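Local coordinates for protein 4-alpha-glucanotransferase (Streptococcus agalactiae, PDB 6M6T) that is an amylomaltase, also called disproportionating enzyme, a glucanotransferase of the TIM-barrel clan that binds glycans, at residues Gln159-Arg169 and Leu237-Ala245. Residues are numbered along the deposited sequence; the frame is centred on the assembly and turned at random.
Sequences QEWDDKAIIRR and LDRDKQPLA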
# COMPACT_ATOMS: atom_id res chain seq x y z
N GLN A 159 -6.52 21.96 -6.03
CA GLN A 159 -7.58 22.89 -5.71
C GLN A 159 -7.09 24.33 -5.62
O GLN A 159 -7.89 25.26 -5.77
CB GLN A 159 -8.25 22.50 -4.39
CG GLN A 159 -9.05 21.20 -4.48
CD GLN A 159 -8.18 19.95 -4.42
OE1 GLN A 159 -7.04 20.00 -3.94
NE2 GLN A 159 -8.72 18.83 -4.91
N GLU A 160 -5.80 24.54 -5.37
CA GLU A 160 -5.25 25.88 -5.17
C GLU A 160 -4.33 26.32 -6.32
O GLU A 160 -3.55 27.26 -6.14
CB GLU A 160 -4.52 25.96 -3.82
CG GLU A 160 -3.38 24.95 -3.64
CD GLU A 160 -2.61 25.09 -2.31
OE1 GLU A 160 -1.66 24.28 -2.08
OE2 GLU A 160 -2.94 26.00 -1.50
N TRP A 161 -4.41 25.68 -7.49
CA TRP A 161 -3.72 26.22 -8.66
C TRP A 161 -4.26 27.61 -8.94
O TRP A 161 -5.29 28.02 -8.41
CB TRP A 161 -3.90 25.33 -9.90
CG TRP A 161 -3.25 23.96 -9.84
CD1 TRP A 161 -2.42 23.47 -8.85
CD2 TRP A 161 -3.38 22.89 -10.80
NE1 TRP A 161 -2.04 22.17 -9.15
CE2 TRP A 161 -2.61 21.80 -10.34
CE3 TRP A 161 -4.06 22.76 -12.02
CZ2 TRP A 161 -2.52 20.60 -11.04
CZ3 TRP A 161 -3.97 21.56 -12.71
CH2 TRP A 161 -3.21 20.49 -12.22
N ASP A 162 -3.54 28.36 -9.78
CA ASP A 162 -3.87 29.76 -10.03
C ASP A 162 -4.77 29.98 -11.24
O ASP A 162 -5.50 30.97 -11.28
CB ASP A 162 -2.59 30.59 -10.20
CG ASP A 162 -1.73 30.58 -8.95
OD1 ASP A 162 -1.66 29.50 -8.31
OD2 ASP A 162 -1.14 31.64 -8.62
N ASP A 163 -4.73 29.08 -12.21
CA ASP A 163 -5.42 29.26 -13.48
C ASP A 163 -6.66 28.37 -13.48
O ASP A 163 -6.59 27.16 -13.72
CB ASP A 163 -4.46 28.94 -14.62
CG ASP A 163 -5.04 29.18 -15.98
OD1 ASP A 163 -6.19 29.66 -16.07
OD2 ASP A 163 -4.34 28.87 -16.96
N LYS A 164 -7.81 28.98 -13.20
CA LYS A 164 -9.07 28.25 -13.17
C LYS A 164 -9.38 27.55 -14.49
O LYS A 164 -10.07 26.53 -14.50
CB LYS A 164 -10.20 29.21 -12.77
CG LYS A 164 -10.47 29.26 -11.26
CD LYS A 164 -9.87 30.51 -10.62
CE LYS A 164 -9.57 30.30 -9.13
NZ LYS A 164 -8.91 31.50 -8.51
N ALA A 165 -8.87 28.07 -15.61
CA ALA A 165 -9.07 27.39 -16.89
C ALA A 165 -8.43 26.01 -16.87
O ALA A 165 -9.04 25.02 -17.30
CB ALA A 165 -8.49 28.23 -18.03
N ILE A 166 -7.19 25.92 -16.38
CA ILE A 166 -6.50 24.64 -16.37
C ILE A 166 -7.09 23.73 -15.30
O ILE A 166 -7.09 22.51 -15.44
CB ILE A 166 -4.98 24.82 -16.20
CG1 ILE A 166 -4.23 23.63 -16.80
CG2 ILE A 166 -4.58 24.96 -14.74
CD1 ILE A 166 -4.56 23.36 -18.24
N ILE A 167 -7.65 24.30 -14.23
CA ILE A 167 -8.21 23.47 -13.17
C ILE A 167 -9.39 22.65 -13.70
O ILE A 167 -9.59 21.50 -13.28
CB ILE A 167 -8.59 24.35 -11.97
CG1 ILE A 167 -7.39 24.47 -11.02
CG2 ILE A 167 -9.82 23.82 -11.26
CD1 ILE A 167 -7.55 25.51 -9.94
N ARG A 168 -10.15 23.19 -14.63
CA ARG A 168 -11.26 22.45 -15.23
C ARG A 168 -11.01 22.14 -16.70
O ARG A 168 -11.97 22.04 -17.48
CB ARG A 168 -12.57 23.21 -15.04
CG ARG A 168 -12.42 24.70 -15.15
CD ARG A 168 -13.72 25.41 -14.89
NE ARG A 168 -13.56 26.85 -15.06
CZ ARG A 168 -13.07 27.65 -14.13
NH1 ARG A 168 -12.69 27.14 -12.96
NH2 ARG A 168 -12.96 28.96 -14.37
N ARG A 169 -9.74 22.01 -17.09
CA ARG A 169 -9.33 21.44 -18.38
C ARG A 169 -10.11 22.01 -19.57
O ARG A 169 -10.78 21.29 -20.31
CB ARG A 169 -9.44 19.92 -18.37
CG ARG A 169 -9.53 19.27 -17.00
CD ARG A 169 -9.59 17.78 -17.15
NE ARG A 169 -8.26 17.25 -17.44
CZ ARG A 169 -7.86 16.83 -18.64
NH1 ARG A 169 -8.69 16.85 -19.67
NH2 ARG A 169 -6.61 16.37 -18.79
N LEU A 237 -17.94 16.65 -5.69
CA LEU A 237 -17.17 17.90 -5.69
C LEU A 237 -18.01 19.01 -6.29
O LEU A 237 -19.08 18.78 -6.88
CB LEU A 237 -15.85 17.77 -6.45
CG LEU A 237 -14.94 16.55 -6.22
CD1 LEU A 237 -14.17 16.25 -7.49
CD2 LEU A 237 -13.98 16.70 -5.03
N ASP A 238 -17.51 20.24 -6.14
CA ASP A 238 -18.14 21.44 -6.67
C ASP A 238 -17.41 21.95 -7.92
O ASP A 238 -16.53 21.28 -8.47
CB ASP A 238 -18.23 22.50 -5.58
CG ASP A 238 -16.89 22.85 -4.99
OD1 ASP A 238 -15.87 22.71 -5.71
OD2 ASP A 238 -16.87 23.29 -3.82
N ARG A 239 -17.79 23.15 -8.37
CA ARG A 239 -17.29 23.68 -9.63
C ARG A 239 -15.79 23.96 -9.60
O ARG A 239 -15.12 23.81 -10.63
CB ARG A 239 -18.05 24.96 -10.00
CG ARG A 239 -19.37 24.71 -10.71
CD ARG A 239 -20.33 25.89 -10.56
NE ARG A 239 -20.99 25.92 -9.25
CZ ARG A 239 -22.23 25.50 -9.01
NH1 ARG A 239 -22.97 25.01 -10.01
NH2 ARG A 239 -22.74 25.57 -7.79
N ASP A 240 -15.24 24.36 -8.45
CA ASP A 240 -13.79 24.52 -8.34
C ASP A 240 -13.13 23.30 -7.68
O ASP A 240 -12.11 23.42 -6.99
CB ASP A 240 -13.44 25.82 -7.62
CG ASP A 240 -12.96 26.92 -8.60
OD1 ASP A 240 -12.72 26.60 -9.80
OD2 ASP A 240 -12.81 28.11 -8.19
N LYS A 241 -13.74 22.12 -7.86
CA LYS A 241 -13.16 20.80 -7.61
C LYS A 241 -12.66 20.61 -6.18
O LYS A 241 -11.65 19.93 -5.93
CB LYS A 241 -12.04 20.50 -8.62
CG LYS A 241 -12.54 19.69 -9.80
CD LYS A 241 -11.64 19.79 -11.03
CE LYS A 241 -12.32 19.11 -12.21
NZ LYS A 241 -11.65 19.41 -13.51
N GLN A 242 -13.40 21.17 -5.21
CA GLN A 242 -13.05 20.89 -3.83
C GLN A 242 -14.07 19.95 -3.19
O GLN A 242 -15.26 19.99 -3.53
CB GLN A 242 -12.94 22.17 -3.00
CG GLN A 242 -12.38 23.31 -3.82
CD GLN A 242 -11.36 24.12 -3.06
OE1 GLN A 242 -11.04 23.83 -1.90
NE2 GLN A 242 -10.82 25.15 -3.72
N PRO A 243 -13.63 19.09 -2.28
CA PRO A 243 -14.51 18.04 -1.76
C PRO A 243 -15.69 18.61 -0.97
O PRO A 243 -15.50 19.40 -0.03
CB PRO A 243 -13.58 17.21 -0.87
CG PRO A 243 -12.21 17.59 -1.29
CD PRO A 243 -12.26 18.99 -1.75
N LEU A 244 -16.90 18.20 -1.36
CA LEU A 244 -18.10 18.52 -0.57
C LEU A 244 -18.04 17.85 0.79
O LEU A 244 -18.21 18.50 1.83
CB LEU A 244 -19.37 18.08 -1.31
CG LEU A 244 -19.73 18.67 -2.67
CD1 LEU A 244 -21.13 18.20 -3.13
CD2 LEU A 244 -19.62 20.20 -2.63
N ALA A 245 -17.81 16.53 0.79
CA ALA A 245 -17.55 15.73 1.97
C ALA A 245 -16.21 15.01 1.82
O ALA A 245 -15.76 14.72 0.70
CB ALA A 245 -18.65 14.73 2.17
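Beyond CG the side chain of K241 runs straight, every torsion within about 21° of 180°, and this extension carries its ammonium to the carbonyl of I167 at the end of helix 164-167. R168 is likewise extended from CG to NE, which brings its guanidinium up to the carboxylate of D240. D240 and K241, adjacent on the loop leading to strand 245-249, thus hold the same helix end in different ways. K241 NZ donates to I167 O over 2.9 Å, in the carbonyl plane and on a lone pair; a second bond, to W229 O, also ties the amine to helix 226-230. On the surface side, where R168 is exposed, R168 NH1 forms a salt bridge with D240 OD1, 3.2 Å away near the guanidinium plane, while K164 CG lies 3.8 Å from the same oxygen.

Farther along, Q159 and Q242 pack against each other, CB of the first 3.8 Å from CD of the second, their amide planes 63° apart. The Q159 amide gives K241 O a weak hydrogen bond from NE2 at 3.3 Å and also donates to A223 O, so one nitrogen joins two loops. The type I turn D238-K241 presents D240 and K241; D238 OD1 accepts from Q242 N just after it. Across from it, the short helix starts at the N-cap D163 and ends in a Schellman motif with R169 at C-prime.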